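Local coordinates for protein CDA peptide synthetase I (Streptomyces coelicolor, PDB 5DU9) that is a nonribosomal peptide synthetase, represented here by its condensation domain, a member of the CoA-dependent acyltransferase clan, at residues H31-S36 / L151-V156. The protein carries 1 engineered substitution. Sequence-based numbering, arbitrary orientation.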
# COMPACT_ATOMS: atom_id res chain seq x y z
N HIS A 31 -6.98 -5.76 -12.46
CA HIS A 31 -6.25 -6.33 -11.33
C HIS A 31 -5.29 -5.35 -10.68
O HIS A 31 -4.87 -5.58 -9.54
CB HIS A 31 -5.48 -7.58 -11.78
CG HIS A 31 -6.38 -8.72 -12.15
ND1 HIS A 31 -7.32 -9.23 -11.29
CD2 HIS A 31 -6.48 -9.43 -13.29
CE1 HIS A 31 -7.96 -10.22 -11.88
NE2 HIS A 31 -7.48 -10.36 -13.10
N TYR A 32 -4.95 -4.26 -11.37
CA TYR A 32 -4.09 -3.24 -10.78
C TYR A 32 -4.89 -1.99 -10.38
O TYR A 32 -4.32 -0.92 -10.17
CB TYR A 32 -2.95 -2.90 -11.75
CG TYR A 32 -1.87 -3.96 -11.69
CD1 TYR A 32 -1.96 -5.11 -12.47
CD2 TYR A 32 -0.79 -3.84 -10.83
CE1 TYR A 32 -0.99 -6.10 -12.40
CE2 TYR A 32 0.18 -4.82 -10.75
CZ TYR A 32 0.08 -5.94 -11.54
OH TYR A 32 1.04 -6.92 -11.46
N ARG A 33 -6.21 -2.16 -10.24
CA ARG A 33 -7.03 -1.16 -9.55
C ARG A 33 -6.83 -1.30 -8.05
O ARG A 33 -7.01 -2.39 -7.49
CB ARG A 33 -8.52 -1.32 -9.86
CG ARG A 33 -8.95 -1.03 -11.30
CD ARG A 33 -8.87 0.45 -11.66
NE ARG A 33 -9.47 1.33 -10.66
CZ ARG A 33 -10.69 1.86 -10.72
NH1 ARG A 33 -11.51 1.60 -11.73
NH2 ARG A 33 -11.10 2.66 -9.74
N THR A 34 -6.46 -0.21 -7.40
CA THR A 34 -6.26 -0.18 -5.96
C THR A 34 -7.10 0.92 -5.35
O THR A 34 -7.69 1.72 -6.08
CB THR A 34 -4.78 0.03 -5.61
OG1 THR A 34 -4.30 1.21 -6.25
CG2 THR A 34 -3.95 -1.15 -6.07
N GLY A 35 -7.16 0.98 -4.03
CA GLY A 35 -7.95 2.01 -3.41
C GLY A 35 -7.83 2.10 -1.91
O GLY A 35 -7.31 1.20 -1.24
N SER A 36 -8.32 3.22 -1.39
CA SER A 36 -8.42 3.44 0.05
C SER A 36 -9.60 4.36 0.26
O SER A 36 -10.21 4.81 -0.71
CB SER A 36 -7.14 4.05 0.61
OG SER A 36 -6.94 5.35 0.09
N LEU A 151 -17.87 9.09 4.02
CA LEU A 151 -16.78 8.24 3.56
C LEU A 151 -16.30 8.77 2.22
O LEU A 151 -17.10 8.93 1.30
CB LEU A 151 -17.24 6.78 3.44
CG LEU A 151 -16.17 5.72 3.18
CD1 LEU A 151 -16.61 4.38 3.76
CD2 LEU A 151 -15.89 5.57 1.69
N TYR A 152 -15.01 9.05 2.13
CA TYR A 152 -14.41 9.48 0.87
C TYR A 152 -13.62 8.32 0.27
O TYR A 152 -12.66 7.86 0.88
CB TYR A 152 -13.48 10.69 1.06
CG TYR A 152 -13.02 11.28 -0.26
CD1 TYR A 152 -12.06 10.66 -1.04
CD2 TYR A 152 -13.57 12.47 -0.73
CE1 TYR A 152 -11.65 11.19 -2.24
CE2 TYR A 152 -13.17 13.02 -1.93
CZ TYR A 152 -12.21 12.37 -2.68
OH TYR A 152 -11.81 12.92 -3.88
N TYR A 153 -14.03 7.88 -0.91
CA TYR A 153 -13.36 6.79 -1.61
C TYR A 153 -12.42 7.31 -2.69
O TYR A 153 -12.81 8.09 -3.55
CB TYR A 153 -14.38 5.85 -2.24
CG TYR A 153 -13.82 4.90 -3.29
CD1 TYR A 153 -12.99 3.85 -2.93
CD2 TYR A 153 -14.16 5.03 -4.63
CE1 TYR A 153 -12.49 2.97 -3.88
CE2 TYR A 153 -13.67 4.16 -5.58
CZ TYR A 153 -12.84 3.13 -5.21
OH TYR A 153 -12.36 2.26 -6.17
N LEU A 154 -11.17 6.85 -2.62
CA LEU A 154 -10.17 7.13 -3.63
C LEU A 154 -9.79 5.84 -4.33
O LEU A 154 -9.09 4.99 -3.77
CB LEU A 154 -8.93 7.77 -3.00
CG LEU A 154 -7.71 7.95 -3.92
CD1 LEU A 154 -8.02 8.89 -5.06
CD2 LEU A 154 -6.51 8.43 -3.12
N GLY A 155 -10.28 5.68 -5.56
CA GLY A 155 -9.94 4.55 -6.39
C GLY A 155 -8.93 5.02 -7.41
O GLY A 155 -9.05 6.11 -7.95
N VAL A 156 -7.91 4.20 -7.66
CA VAL A 156 -6.87 4.57 -8.60
C VAL A 156 -6.43 3.38 -9.41
O VAL A 156 -6.73 2.23 -9.08
CB VAL A 156 -5.63 5.16 -7.89
CG1 VAL A 156 -6.01 6.41 -7.09
CG2 VAL A 156 -4.97 4.12 -6.98
O HOH W 1 -10.06 1.27 -7.50
O HOH W 2 -6.71 5.32 -2.53
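The Arg33 guanidinium and the Tyr153 ring meet on one side of the sheet, their planes 35° apart and their side chains crossing at about a right angle. One face of the ring lies against the backbone at Gly155, whose N sits 3.6 Å above the ring plane, toward the rim. Near the guanidinium plane, at its edge, lies Val156 O, which accepts a hydrogen bond from Arg33 NE at 3.3 Å; the donor stands above the carbonyl plane rather than on a lone pair. Thr34 N reaches the same oxygen from the opposite face of that plane, so two donors grip it. Bends at chi2 and chi3 turn the arginine across toward strand 149-157, which brings NE to Val156 O. Arg33 NH2 and Tyr153 OH also converge on Asp125, by a salt bridge and a hydrogen bond respectively, while Arg33 NH1 is bonded to Thr128 O. A water joins the two side chains, donating to Tyr153 OH and to Thr34 O and weakly accepting from Arg33 NH2.

Thr34, Ser36, Leu154 and Val156 occupy the other face. There Thr34 OG1 comes within 3.1 Å of Val156 CG2, a tight approach. Ser36 OG hydrogen-bonds to Tyr170 of helix 163-182 and, through a second water, to Leu154 O.

In the middle of the pairing, Gly35 and Gly155 form a non-hydrogen-bonded pair, on the face that carries Arg33 and Tyr153, with their CA atoms 4.4 Å apart. On either side of it are hydrogen-bonded pairs, Thr34 with Val156 and Ser36 with Leu154; Val156 N to Thr34 O is 2.9 Å and nearly straight at 172°. This is regular antiparallel pairing of strands 33-40 and 149-157, inner neighbours in the mixed sheet of a condensation domain of the CoA-dependent acyltransferase fold.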